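PDB 6JKK: mitotic checkpoint control protein kinase BUB1 from Drosophila melanogaster, which probably acts as a mitotic-checkpoint protein kinase that binds ATP, represented here by its C-terminal kinase domain. Local coordinates for residues H102-S107 and S211-L216; I111-H116 and L167-H172; E236-R241 and D248-V253; W243-D248 and R305-L310. All blocks are in the same frame, centred on the assembly; numbering follows the deposited sequence.

Interaction 1: H102-S107 and S211-L216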
# COMPACT_ATOMS: atom_id res chain seq x y z
N HIS A 102 2.99 -13.69 -1.68
CA HIS A 102 3.62 -14.25 -2.87
C HIS A 102 3.37 -15.75 -3.01
O HIS A 102 3.49 -16.31 -4.10
CB HIS A 102 5.11 -13.86 -2.94
CG HIS A 102 5.31 -12.41 -3.27
ND1 HIS A 102 5.38 -11.95 -4.57
CD2 HIS A 102 5.39 -11.31 -2.48
CE1 HIS A 102 5.52 -10.63 -4.56
NE2 HIS A 102 5.53 -10.22 -3.31
N SER A 103 2.98 -16.39 -1.92
CA SER A 103 2.59 -17.79 -1.97
C SER A 103 1.18 -17.94 -2.56
O SER A 103 0.86 -18.94 -3.23
CB SER A 103 2.65 -18.38 -0.56
OG SER A 103 2.57 -19.79 -0.59
N ARG A 104 0.32 -16.95 -2.32
CA ARG A 104 -1.09 -17.08 -2.68
C ARG A 104 -1.42 -16.51 -4.06
O ARG A 104 -2.47 -16.83 -4.63
CB ARG A 104 -1.99 -16.44 -1.62
CG ARG A 104 -1.89 -17.09 -0.25
CD ARG A 104 -2.71 -16.35 0.79
NE ARG A 104 -2.39 -16.83 2.13
CZ ARG A 104 -2.88 -16.31 3.25
NH1 ARG A 104 -3.74 -15.31 3.19
NH2 ARG A 104 -2.52 -16.80 4.43
N LEU A 105 -0.52 -15.68 -4.57
CA LEU A 105 -0.69 -15.06 -5.89
C LEU A 105 -0.83 -16.11 -6.97
O LEU A 105 -0.16 -17.14 -6.92
CB LEU A 105 0.53 -14.19 -6.22
CG LEU A 105 0.53 -12.73 -5.76
CD1 LEU A 105 1.85 -12.07 -6.09
CD2 LEU A 105 -0.60 -12.00 -6.44
N THR A 106 -1.71 -15.86 -7.94
CA THR A 106 -1.75 -16.68 -9.16
C THR A 106 -1.54 -15.84 -10.43
O THR A 106 -0.91 -16.29 -11.39
CB THR A 106 -3.05 -17.52 -9.26
OG1 THR A 106 -4.14 -16.80 -8.67
CG2 THR A 106 -2.88 -18.84 -8.53
N SER A 107 -2.05 -14.61 -10.42
CA SER A 107 -1.98 -13.75 -11.59
C SER A 107 -0.55 -13.30 -11.91
O SER A 107 0.13 -12.74 -11.05
CB SER A 107 -2.87 -12.52 -11.40
OG SER A 107 -2.83 -11.66 -12.52
N SER A 211 -0.12 -5.72 8.51
CA SER A 211 -1.20 -6.32 7.73
C SER A 211 -1.92 -7.41 8.52
O SER A 211 -1.41 -7.90 9.53
CB SER A 211 -0.68 -6.86 6.39
OG SER A 211 -0.23 -5.79 5.57
N ILE A 212 -3.12 -7.77 8.06
CA ILE A 212 -3.94 -8.76 8.75
C ILE A 212 -4.21 -9.96 7.84
O ILE A 212 -4.65 -9.77 6.70
CB ILE A 212 -5.29 -8.15 9.17
CG1 ILE A 212 -5.06 -6.95 10.10
CG2 ILE A 212 -6.19 -9.20 9.82
CD1 ILE A 212 -6.32 -6.14 10.34
N ASP A 213 -3.94 -11.17 8.32
CA ASP A 213 -4.25 -12.37 7.55
C ASP A 213 -5.56 -12.99 8.03
O ASP A 213 -5.60 -13.60 9.10
CB ASP A 213 -3.11 -13.39 7.62
CG ASP A 213 -3.35 -14.61 6.75
OD1 ASP A 213 -4.37 -14.64 6.02
OD2 ASP A 213 -2.52 -15.54 6.79
N MET A 214 -6.61 -12.82 7.24
CA MET A 214 -7.93 -13.32 7.61
C MET A 214 -8.01 -14.85 7.61
O MET A 214 -8.91 -15.42 8.23
CB MET A 214 -9.01 -12.74 6.68
CG MET A 214 -9.14 -11.23 6.77
SD MET A 214 -9.63 -10.68 8.41
CE MET A 214 -11.33 -11.21 8.45
N LYS A 215 -7.07 -15.51 6.93
CA LYS A 215 -7.06 -16.97 6.86
C LYS A 215 -6.66 -17.60 8.19
O LYS A 215 -6.83 -18.81 8.40
CB LYS A 215 -6.16 -17.46 5.73
CG LYS A 215 -6.67 -17.11 4.33
CD LYS A 215 -6.01 -17.98 3.25
CE LYS A 215 -6.45 -17.55 1.85
NZ LYS A 215 -7.91 -17.77 1.61
N LEU A 216 -6.13 -16.78 9.10
CA LEU A 216 -5.73 -17.25 10.42
C LEU A 216 -6.88 -17.14 11.43
O LEU A 216 -6.73 -17.52 12.59
CB LEU A 216 -4.52 -16.46 10.92
CG LEU A 216 -3.21 -16.71 10.18
CD1 LEU A 216 -2.08 -15.92 10.82
CD2 LEU A 216 -2.89 -18.19 10.17
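The backbones of 102-107 and 211-216 stay far apart, the CA atoms of Arg104 and Lys215 being 11.3 Å from each other, and the side chain of Arg104 spans the distance to Asp213. Its chain is extended from CG to NE, which carries the guanidinium out from the last turn of helix 92-104. There it grips the buried carboxylate end-on: NH2 gives a bond of 2.7 Å to Asp213 OD2, and NH1 one of 3.0 Å to Asp213 OD1. The two flat groups are not coplanar but turned 50° apart; OD1 lies in the guanidinium plane, whereas NH1 stands above the plane of the carboxylate. In kinase terms the salt bridge ties the end of helix C to the short strand 212-213, which follows the DFG sequence and pairs with strand 178-179. Asp213 CG is anti to its own nitrogen (chi1 -176°), a setting in which OD1 also takes the backbone N of Lys215 at 3.0 Å in an Asx turn, from the face opposite Arg104 NH1. Tyr96 OH binds OD2. Arg104 NH2 also forms a salt bridge with Glu100, and NH1 a hydrogen bond with the carbonyl of Met176. Lys215 runs antiparallel to the arginine chain and lays its CD over the centre of the guanidinium, 3.5 Å above the plane. A bend at the last torsion leaves Lys215 NZ 5.1 Å from Arg104 NH1.

Interaction 2: I111-H116 and L167-H172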
# COMPACT_ATOMS: atom_id res chain seq x y z
N ILE A 111 1.80 -9.98 -9.83
CA ILE A 111 3.05 -10.23 -9.11
C ILE A 111 3.90 -8.95 -8.86
O ILE A 111 4.35 -8.72 -7.73
CB ILE A 111 3.85 -11.39 -9.73
CG1 ILE A 111 3.10 -12.71 -9.53
CG2 ILE A 111 5.25 -11.48 -9.12
CD1 ILE A 111 3.46 -13.79 -10.53
N PRO A 112 4.10 -8.10 -9.90
CA PRO A 112 4.85 -6.86 -9.64
C PRO A 112 4.11 -5.85 -8.76
O PRO A 112 4.70 -4.83 -8.37
CB PRO A 112 5.02 -6.26 -11.04
CG PRO A 112 4.89 -7.43 -11.98
CD PRO A 112 3.85 -8.29 -11.34
N SER A 113 2.84 -6.11 -8.44
CA SER A 113 2.01 -5.14 -7.72
C SER A 113 2.20 -5.17 -6.21
O SER A 113 1.63 -4.34 -5.50
CB SER A 113 0.53 -5.36 -8.03
OG SER A 113 0.31 -5.50 -9.41
N TYR A 114 2.96 -6.15 -5.71
CA TYR A 114 3.16 -6.27 -4.27
C TYR A 114 4.65 -6.36 -3.98
O TYR A 114 5.37 -7.09 -4.67
CB TYR A 114 2.45 -7.52 -3.73
CG TYR A 114 0.99 -7.55 -4.13
CD1 TYR A 114 0.05 -6.78 -3.46
CD2 TYR A 114 0.57 -8.32 -5.20
CE1 TYR A 114 -1.28 -6.78 -3.85
CE2 TYR A 114 -0.76 -8.33 -5.60
CZ TYR A 114 -1.67 -7.56 -4.92
OH TYR A 114 -2.99 -7.58 -5.31
N ALA A 115 5.11 -5.61 -2.98
CA ALA A 115 6.51 -5.64 -2.58
C ALA A 115 6.95 -7.08 -2.34
O ALA A 115 6.18 -7.87 -1.80
CB ALA A 115 6.73 -4.81 -1.33
N HIS A 116 8.18 -7.40 -2.74
CA HIS A 116 8.75 -8.73 -2.54
C HIS A 116 10.00 -8.56 -1.69
O HIS A 116 10.85 -7.72 -2.00
CB HIS A 116 9.08 -9.37 -3.89
CG HIS A 116 9.75 -10.71 -3.78
ND1 HIS A 116 11.13 -10.84 -3.77
CD2 HIS A 116 9.25 -11.97 -3.71
CE1 HIS A 116 11.44 -12.13 -3.69
NE2 HIS A 116 10.32 -12.83 -3.65
N LEU A 167 -7.40 0.09 -7.29
CA LEU A 167 -8.56 -0.76 -7.05
C LEU A 167 -8.26 -2.20 -7.42
O LEU A 167 -8.67 -3.13 -6.73
CB LEU A 167 -9.77 -0.26 -7.84
CG LEU A 167 -10.55 0.88 -7.20
CD1 LEU A 167 -11.35 1.64 -8.26
CD2 LEU A 167 -11.46 0.33 -6.11
N ASP A 168 -7.55 -2.40 -8.53
CA ASP A 168 -7.23 -3.75 -8.99
C ASP A 168 -6.29 -4.42 -8.00
O ASP A 168 -6.45 -5.60 -7.67
CB ASP A 168 -6.59 -3.71 -10.38
CG ASP A 168 -7.09 -4.80 -11.31
OD1 ASP A 168 -8.13 -5.44 -11.00
OD2 ASP A 168 -6.46 -5.00 -12.38
N ILE A 169 -5.31 -3.67 -7.51
CA ILE A 169 -4.33 -4.21 -6.57
C ILE A 169 -4.97 -4.62 -5.24
O ILE A 169 -4.69 -5.70 -4.71
CB ILE A 169 -3.18 -3.21 -6.33
CG1 ILE A 169 -2.36 -3.03 -7.62
CG2 ILE A 169 -2.28 -3.66 -5.20
CD1 ILE A 169 -1.39 -1.84 -7.60
N VAL A 170 -5.85 -3.77 -4.73
CA VAL A 170 -6.54 -4.05 -3.47
C VAL A 170 -7.53 -5.21 -3.63
O VAL A 170 -7.64 -6.07 -2.75
CB VAL A 170 -7.26 -2.78 -2.95
CG1 VAL A 170 -8.12 -3.07 -1.73
CG2 VAL A 170 -6.22 -1.72 -2.62
N ASP A 171 -8.25 -5.22 -4.75
CA ASP A 171 -9.19 -6.31 -5.03
C ASP A 171 -8.48 -7.67 -4.99
O ASP A 171 -8.95 -8.61 -4.34
CB ASP A 171 -9.86 -6.09 -6.39
CG ASP A 171 -11.14 -6.88 -6.56
OD1 ASP A 171 -11.91 -7.02 -5.58
OD2 ASP A 171 -11.40 -7.36 -7.69
N HIS A 172 -7.34 -7.77 -5.66
CA HIS A 172 -6.60 -9.03 -5.67
C HIS A 172 -6.01 -9.34 -4.30
O HIS A 172 -5.90 -10.51 -3.93
CB HIS A 172 -5.50 -9.01 -6.73
CG HIS A 172 -6.00 -9.24 -8.13
ND1 HIS A 172 -6.52 -8.23 -8.91
CD2 HIS A 172 -6.06 -10.37 -8.87
CE1 HIS A 172 -6.88 -8.73 -10.08
NE2 HIS A 172 -6.61 -10.02 -10.08
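Tyr114 CG stands beside its own backbone N and anti to the carbonyl carbon (chi1 -53°), which lets the ring reach the helix carrying Ile169, whose CG2 lies anti to its nitrogen and is turned to meet it. The ring carbon Tyr114 CE1 touches Ile169 CG2 at 3.5 Å as the side chains run alongside one another, pointing opposite ways. At the end of the ring, Tyr114 OH donates to Ile169 O over 2.6 Å, arriving in the carbonyl plane on a lone pair at a C=O...donor angle of 133°. His172 CB sits at the ring edge, 3.2 Å from Tyr114 OH, and Ser113 CB packs against Ile169 CG1 at 3.7 Å. The contact thus fastens the loop between helix C and the following strand 119-122 to helix E (156-175) of the C-terminal lobe, a junction common to protein kinases. Losing the hydroxyl and ring to an alanine here would probably leave Ile169 O without this donor and open a gap beside Ile169 CG2. The short bond pins the hydroxyl end and pairs the buried OH with a helix carbonyl; restraint on ring turning would come from packing by Ile169 CG2 and Ser113 CB.

Interaction 3: E236-R241 and D248-V253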
# COMPACT_ATOMS: atom_id res chain seq x y z
N GLU A 236 -16.36 2.76 10.36
CA GLU A 236 -16.83 1.85 11.40
C GLU A 236 -16.25 2.20 12.77
O GLU A 236 -16.93 2.10 13.79
CB GLU A 236 -16.48 0.40 11.03
CG GLU A 236 -17.27 -0.15 9.83
CD GLU A 236 -16.79 0.39 8.48
OE1 GLU A 236 -15.70 0.99 8.43
OE2 GLU A 236 -17.51 0.20 7.48
N MET A 237 -14.99 2.64 12.78
CA MET A 237 -14.32 3.02 14.02
C MET A 237 -14.91 4.29 14.63
O MET A 237 -14.83 4.49 15.85
CB MET A 237 -12.83 3.25 13.78
CG MET A 237 -12.04 1.99 13.44
SD MET A 237 -10.35 2.44 13.03
CE MET A 237 -9.69 0.82 12.62
N ARG A 238 -15.48 5.14 13.79
CA ARG A 238 -16.09 6.39 14.26
C ARG A 238 -17.49 6.15 14.83
O ARG A 238 -18.03 6.98 15.56
CB ARG A 238 -16.15 7.42 13.12
CG ARG A 238 -14.78 7.80 12.55
CD ARG A 238 -14.90 8.60 11.26
NE ARG A 238 -14.34 9.95 11.37
CZ ARG A 238 -13.17 10.33 10.85
NH1 ARG A 238 -12.42 9.46 10.19
NH2 ARG A 238 -12.75 11.57 11.00
N THR A 239 -18.06 4.99 14.51
CA THR A 239 -19.49 4.76 14.74
C THR A 239 -19.79 3.49 15.54
O THR A 239 -20.88 2.92 15.42
CB THR A 239 -20.26 4.71 13.40
OG1 THR A 239 -19.65 3.74 12.53
CG2 THR A 239 -20.22 6.07 12.72
N GLY A 240 -18.82 3.05 16.34
CA GLY A 240 -19.00 1.89 17.20
C GLY A 240 -19.36 0.61 16.46
O GLY A 240 -20.21 -0.16 16.92
N ARG A 241 -18.71 0.36 15.33
CA ARG A 241 -19.04 -0.80 14.51
C ARG A 241 -17.85 -1.67 14.11
O ARG A 241 -16.72 -1.18 13.98
CB ARG A 241 -19.86 -0.38 13.28
CG ARG A 241 -21.36 -0.28 13.56
CD ARG A 241 -22.16 -0.15 12.28
NE ARG A 241 -21.69 0.96 11.46
CZ ARG A 241 -21.62 0.94 10.13
NH1 ARG A 241 -22.00 -0.14 9.47
NH2 ARG A 241 -21.17 1.99 9.47
N ASP A 248 -9.19 -0.96 4.56
CA ASP A 248 -8.41 -0.73 3.35
C ASP A 248 -9.16 0.16 2.37
O ASP A 248 -8.57 1.01 1.71
CB ASP A 248 -8.07 -2.06 2.69
CG ASP A 248 -6.83 -2.69 3.25
OD1 ASP A 248 -6.23 -2.10 4.18
OD2 ASP A 248 -6.46 -3.78 2.77
N LEU A 249 -10.47 -0.06 2.27
CA LEU A 249 -11.29 0.68 1.31
C LEU A 249 -11.37 2.15 1.73
O LEU A 249 -11.43 3.05 0.89
CB LEU A 249 -12.68 0.03 1.18
CG LEU A 249 -12.65 -1.45 0.78
CD1 LEU A 249 -14.04 -1.99 0.53
CD2 LEU A 249 -11.78 -1.66 -0.45
N TYR A 250 -11.34 2.38 3.04
CA TYR A 250 -11.23 3.74 3.57
C TYR A 250 -9.89 4.33 3.16
O TYR A 250 -9.83 5.47 2.69
CB TYR A 250 -11.38 3.72 5.09
CG TYR A 250 -11.20 5.07 5.76
CD1 TYR A 250 -12.27 5.94 5.89
CD2 TYR A 250 -9.97 5.46 6.26
CE1 TYR A 250 -12.11 7.17 6.50
CE2 TYR A 250 -9.80 6.67 6.87
CZ TYR A 250 -10.87 7.53 6.99
OH TYR A 250 -10.70 8.75 7.60
N GLY A 251 -8.82 3.56 3.33
CA GLY A 251 -7.48 4.01 2.96
C GLY A 251 -7.38 4.35 1.49
O GLY A 251 -6.74 5.35 1.10
N LEU A 252 -8.02 3.52 0.66
CA LEU A 252 -8.08 3.73 -0.78
C LEU A 252 -8.65 5.10 -1.14
O LEU A 252 -8.08 5.83 -1.95
CB LEU A 252 -8.94 2.65 -1.43
CG LEU A 252 -8.30 1.68 -2.42
CD1 LEU A 252 -9.36 0.84 -3.11
CD2 LEU A 252 -7.44 2.41 -3.44
N VAL A 253 -9.79 5.44 -0.54
CA VAL A 253 -10.41 6.74 -0.77
C VAL A 253 -9.47 7.86 -0.36
O VAL A 253 -9.33 8.86 -1.07
CB VAL A 253 -11.75 6.89 -0.03
CG1 VAL A 253 -12.31 8.29 -0.20
CG2 VAL A 253 -12.74 5.88 -0.55
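Arg238 NH1 and Tyr250 OH form the whole of this small contact, 3.2 Å apart. The hydroxyl lies at the edge of the guanidinium, near its plane, but the N-H...acceptor angle is only 120°, which makes the hydrogen bond weak. The side chains are roughly perpendicular, and the guanidinium and phenol planes are 41° apart. Arg238 gets there by a bend at its third torsion (chi3 118°), which turns the group from the short helix 235-238 toward the tyrosine. Tyr250 is anchored more firmly from another quarter, since its OH also bonds to the carbonyl of Leu231, and Arg238 NH1 has a further weak bond to the carbonyl of Lys233. The chain just ahead of helix 235-238 therefore contributes to the same polar cluster. In the kinase fold this is where the end of the activation segment comes back onto helix F (246-261), the central helix of the C-terminal lobe. Behind Tyr250 the ring packs on Leu299 of helix 288-299. On the arginine's own segment, the turn that follows is closed by Glu236 O, which accepts Thr239 N at 3.2 Å and Arg241 N at 2.9 Å from opposite faces of its carbonyl plane. Gly240 passes through it with a positive phi, which by itself favours glycine.

Interaction 4: W243-D248 and R305-L310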
# COMPACT_ATOMS: atom_id res chain seq x y z
N TRP A 243 -15.37 -4.02 11.74
CA TRP A 243 -14.80 -3.81 10.40
C TRP A 243 -13.82 -4.92 10.07
O TRP A 243 -13.24 -5.54 10.96
CB TRP A 243 -14.07 -2.48 10.33
CG TRP A 243 -13.05 -2.30 11.40
CD1 TRP A 243 -13.24 -1.71 12.62
CD2 TRP A 243 -11.69 -2.73 11.37
NE1 TRP A 243 -12.07 -1.74 13.34
CE2 TRP A 243 -11.10 -2.37 12.60
CE3 TRP A 243 -10.90 -3.40 10.43
CZ2 TRP A 243 -9.77 -2.64 12.91
CZ3 TRP A 243 -9.58 -3.67 10.73
CH2 TRP A 243 -9.03 -3.29 11.95
N THR A 244 -13.65 -5.18 8.78
CA THR A 244 -12.54 -5.98 8.28
C THR A 244 -11.94 -5.24 7.09
O THR A 244 -11.16 -4.31 7.27
CB THR A 244 -12.99 -7.40 7.84
OG1 THR A 244 -14.10 -7.29 6.93
CG2 THR A 244 -13.40 -8.23 9.05
N TYR A 245 -12.34 -5.62 5.89
CA TYR A 245 -11.77 -5.04 4.67
C TYR A 245 -12.10 -3.55 4.47
O TYR A 245 -11.41 -2.86 3.71
CB TYR A 245 -12.20 -5.86 3.44
CG TYR A 245 -11.79 -7.31 3.52
CD1 TYR A 245 -10.53 -7.73 3.12
CD2 TYR A 245 -12.67 -8.27 4.00
CE1 TYR A 245 -10.15 -9.06 3.20
CE2 TYR A 245 -12.31 -9.60 4.09
CZ TYR A 245 -11.05 -9.99 3.68
OH TYR A 245 -10.69 -11.32 3.76
N GLN A 246 -13.13 -3.06 5.16
CA GLN A 246 -13.51 -1.64 5.06
C GLN A 246 -12.34 -0.71 5.37
O GLN A 246 -12.27 0.42 4.86
CB GLN A 246 -14.68 -1.31 5.99
CG GLN A 246 -15.95 -2.14 5.77
CD GLN A 246 -15.99 -3.39 6.63
OE1 GLN A 246 -14.99 -4.11 6.74
NE2 GLN A 246 -17.14 -3.66 7.24
N LEU A 247 -11.43 -1.17 6.23
CA LEU A 247 -10.28 -0.36 6.65
C LEU A 247 -9.40 0.01 5.45
O LEU A 247 -8.91 1.14 5.35
CB LEU A 247 -9.45 -1.09 7.71
CG LEU A 247 -8.28 -0.32 8.33
CD1 LEU A 247 -8.79 0.94 9.02
CD2 LEU A 247 -7.48 -1.17 9.29
N ASP A 248 -9.19 -0.96 4.56
CA ASP A 248 -8.41 -0.73 3.35
C ASP A 248 -9.16 0.16 2.37
O ASP A 248 -8.57 1.01 1.71
CB ASP A 248 -8.07 -2.06 2.69
CG ASP A 248 -6.83 -2.69 3.25
OD1 ASP A 248 -6.23 -2.10 4.18
OD2 ASP A 248 -6.46 -3.78 2.77
N ARG A 305 -20.00 -8.69 6.07
CA ARG A 305 -20.36 -9.89 5.33
C ARG A 305 -20.12 -9.75 3.84
O ARG A 305 -19.69 -10.69 3.18
CB ARG A 305 -21.81 -10.27 5.59
CG ARG A 305 -22.07 -10.70 7.01
CD ARG A 305 -23.17 -11.75 7.06
NE ARG A 305 -22.99 -12.69 8.15
CZ ARG A 305 -23.66 -12.66 9.30
NH1 ARG A 305 -24.57 -11.72 9.52
NH2 ARG A 305 -23.41 -13.56 10.24
N THR A 306 -20.43 -8.57 3.30
CA THR A 306 -20.28 -8.30 1.88
C THR A 306 -19.60 -6.96 1.62
O THR A 306 -20.06 -5.92 2.10
CB THR A 306 -21.64 -8.33 1.15
OG1 THR A 306 -22.43 -7.22 1.57
CG2 THR A 306 -22.39 -9.61 1.46
N MET A 307 -18.51 -6.98 0.86
CA MET A 307 -17.83 -5.75 0.46
C MET A 307 -18.38 -5.27 -0.88
O MET A 307 -18.94 -6.06 -1.64
CB MET A 307 -16.32 -5.98 0.36
CG MET A 307 -15.66 -6.30 1.70
SD MET A 307 -15.83 -4.93 2.86
CE MET A 307 -16.84 -5.72 4.12
N PRO A 308 -18.25 -3.97 -1.18
CA PRO A 308 -18.64 -3.48 -2.50
C PRO A 308 -17.82 -4.11 -3.63
O PRO A 308 -16.67 -4.50 -3.41
CB PRO A 308 -18.33 -1.98 -2.43
CG PRO A 308 -17.36 -1.83 -1.29
CD PRO A 308 -17.78 -2.88 -0.31
N ASN A 309 -18.41 -4.20 -4.81
CA ASN A 309 -17.72 -4.74 -5.98
C ASN A 309 -16.70 -3.73 -6.51
O ASN A 309 -17.07 -2.75 -7.16
CB ASN A 309 -18.74 -5.12 -7.07
CG ASN A 309 -18.12 -5.88 -8.24
OD1 ASN A 309 -16.99 -5.63 -8.64
ND2 ASN A 309 -18.88 -6.82 -8.80
N LEU A 310 -15.42 -3.98 -6.25
CA LEU A 310 -14.35 -3.07 -6.68
C LEU A 310 -14.18 -3.05 -8.20
O LEU A 310 -13.75 -2.05 -8.78
CB LEU A 310 -13.02 -3.43 -6.00
CG LEU A 310 -12.99 -3.45 -4.47
CD1 LEU A 310 -11.57 -3.58 -3.94
CD2 LEU A 310 -13.64 -2.19 -3.90
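The flat amide of Gln246 carries the methyl of Met307 on one face: Met307 CE stands almost directly over Gln246 CD at 3.5 Å, with the amide oxygen and nitrogen at similar range. On the opposite side of the plane, Thr244 N donates to Gln246 OE1 at 2.7 Å and 163°, tilted from the carbonyl plane. Here the start of helix F (246-261) in the kinase C-terminal lobe meets the loop between helices 288-299 and 310-322. Gln246 is folded back by a bend at chi2 (91°), which turns its amide toward Thr244 N rather than out along the helix. Met307 bends at chi2 and chi3 to reach this surface. Further along the thioether, Met307 SD rests against Tyr245 CB at 3.8 Å, and Met307 CG approaches the same carbon at 3.9 Å. Two residues beyond Met307, Asn309 N-caps helix 310-322, its OD1 accepting from Gln312 N. The tyrosine ring also meets that of His174 from helix 156-175, with Met214 packing nearby, so that several elements converge on this helix start. An alanine in place of Gln246 would probably leave Thr244 N without its acceptor and Met307 CE without the amide it lies on. Met307 CE ends 3.6 Å from Gln246 OE1, on the face of the amide away from Thr244 N.

Overall arrangement
All four lie in one kinase domain and touch directly, except interactions 1 and 3, about 7 Å apart at their nearest atoms. Interactions 1 and 2, with centres 11 Å apart, join at the end of helix C, where His102 NE2 probably bonds to Ala115 O at 2.9 Å. Interaction 1 reaches interaction 4 through Met214 CG, 3.4 Å from Tyr245 OH, and interaction 2 reaches it through Leu310 on Asp171 and Val170. Leu167 and Val170 also pack on Leu252 of interaction 3. Interactions 3 and 4 are closest, 9 Å between centres, and share Asp248, whose carboxylate binds the backbone nitrogens of His180 and Ala181 in the HRD-like catalytic loop. None touches Lys85, the predicted ATP-binding lysine.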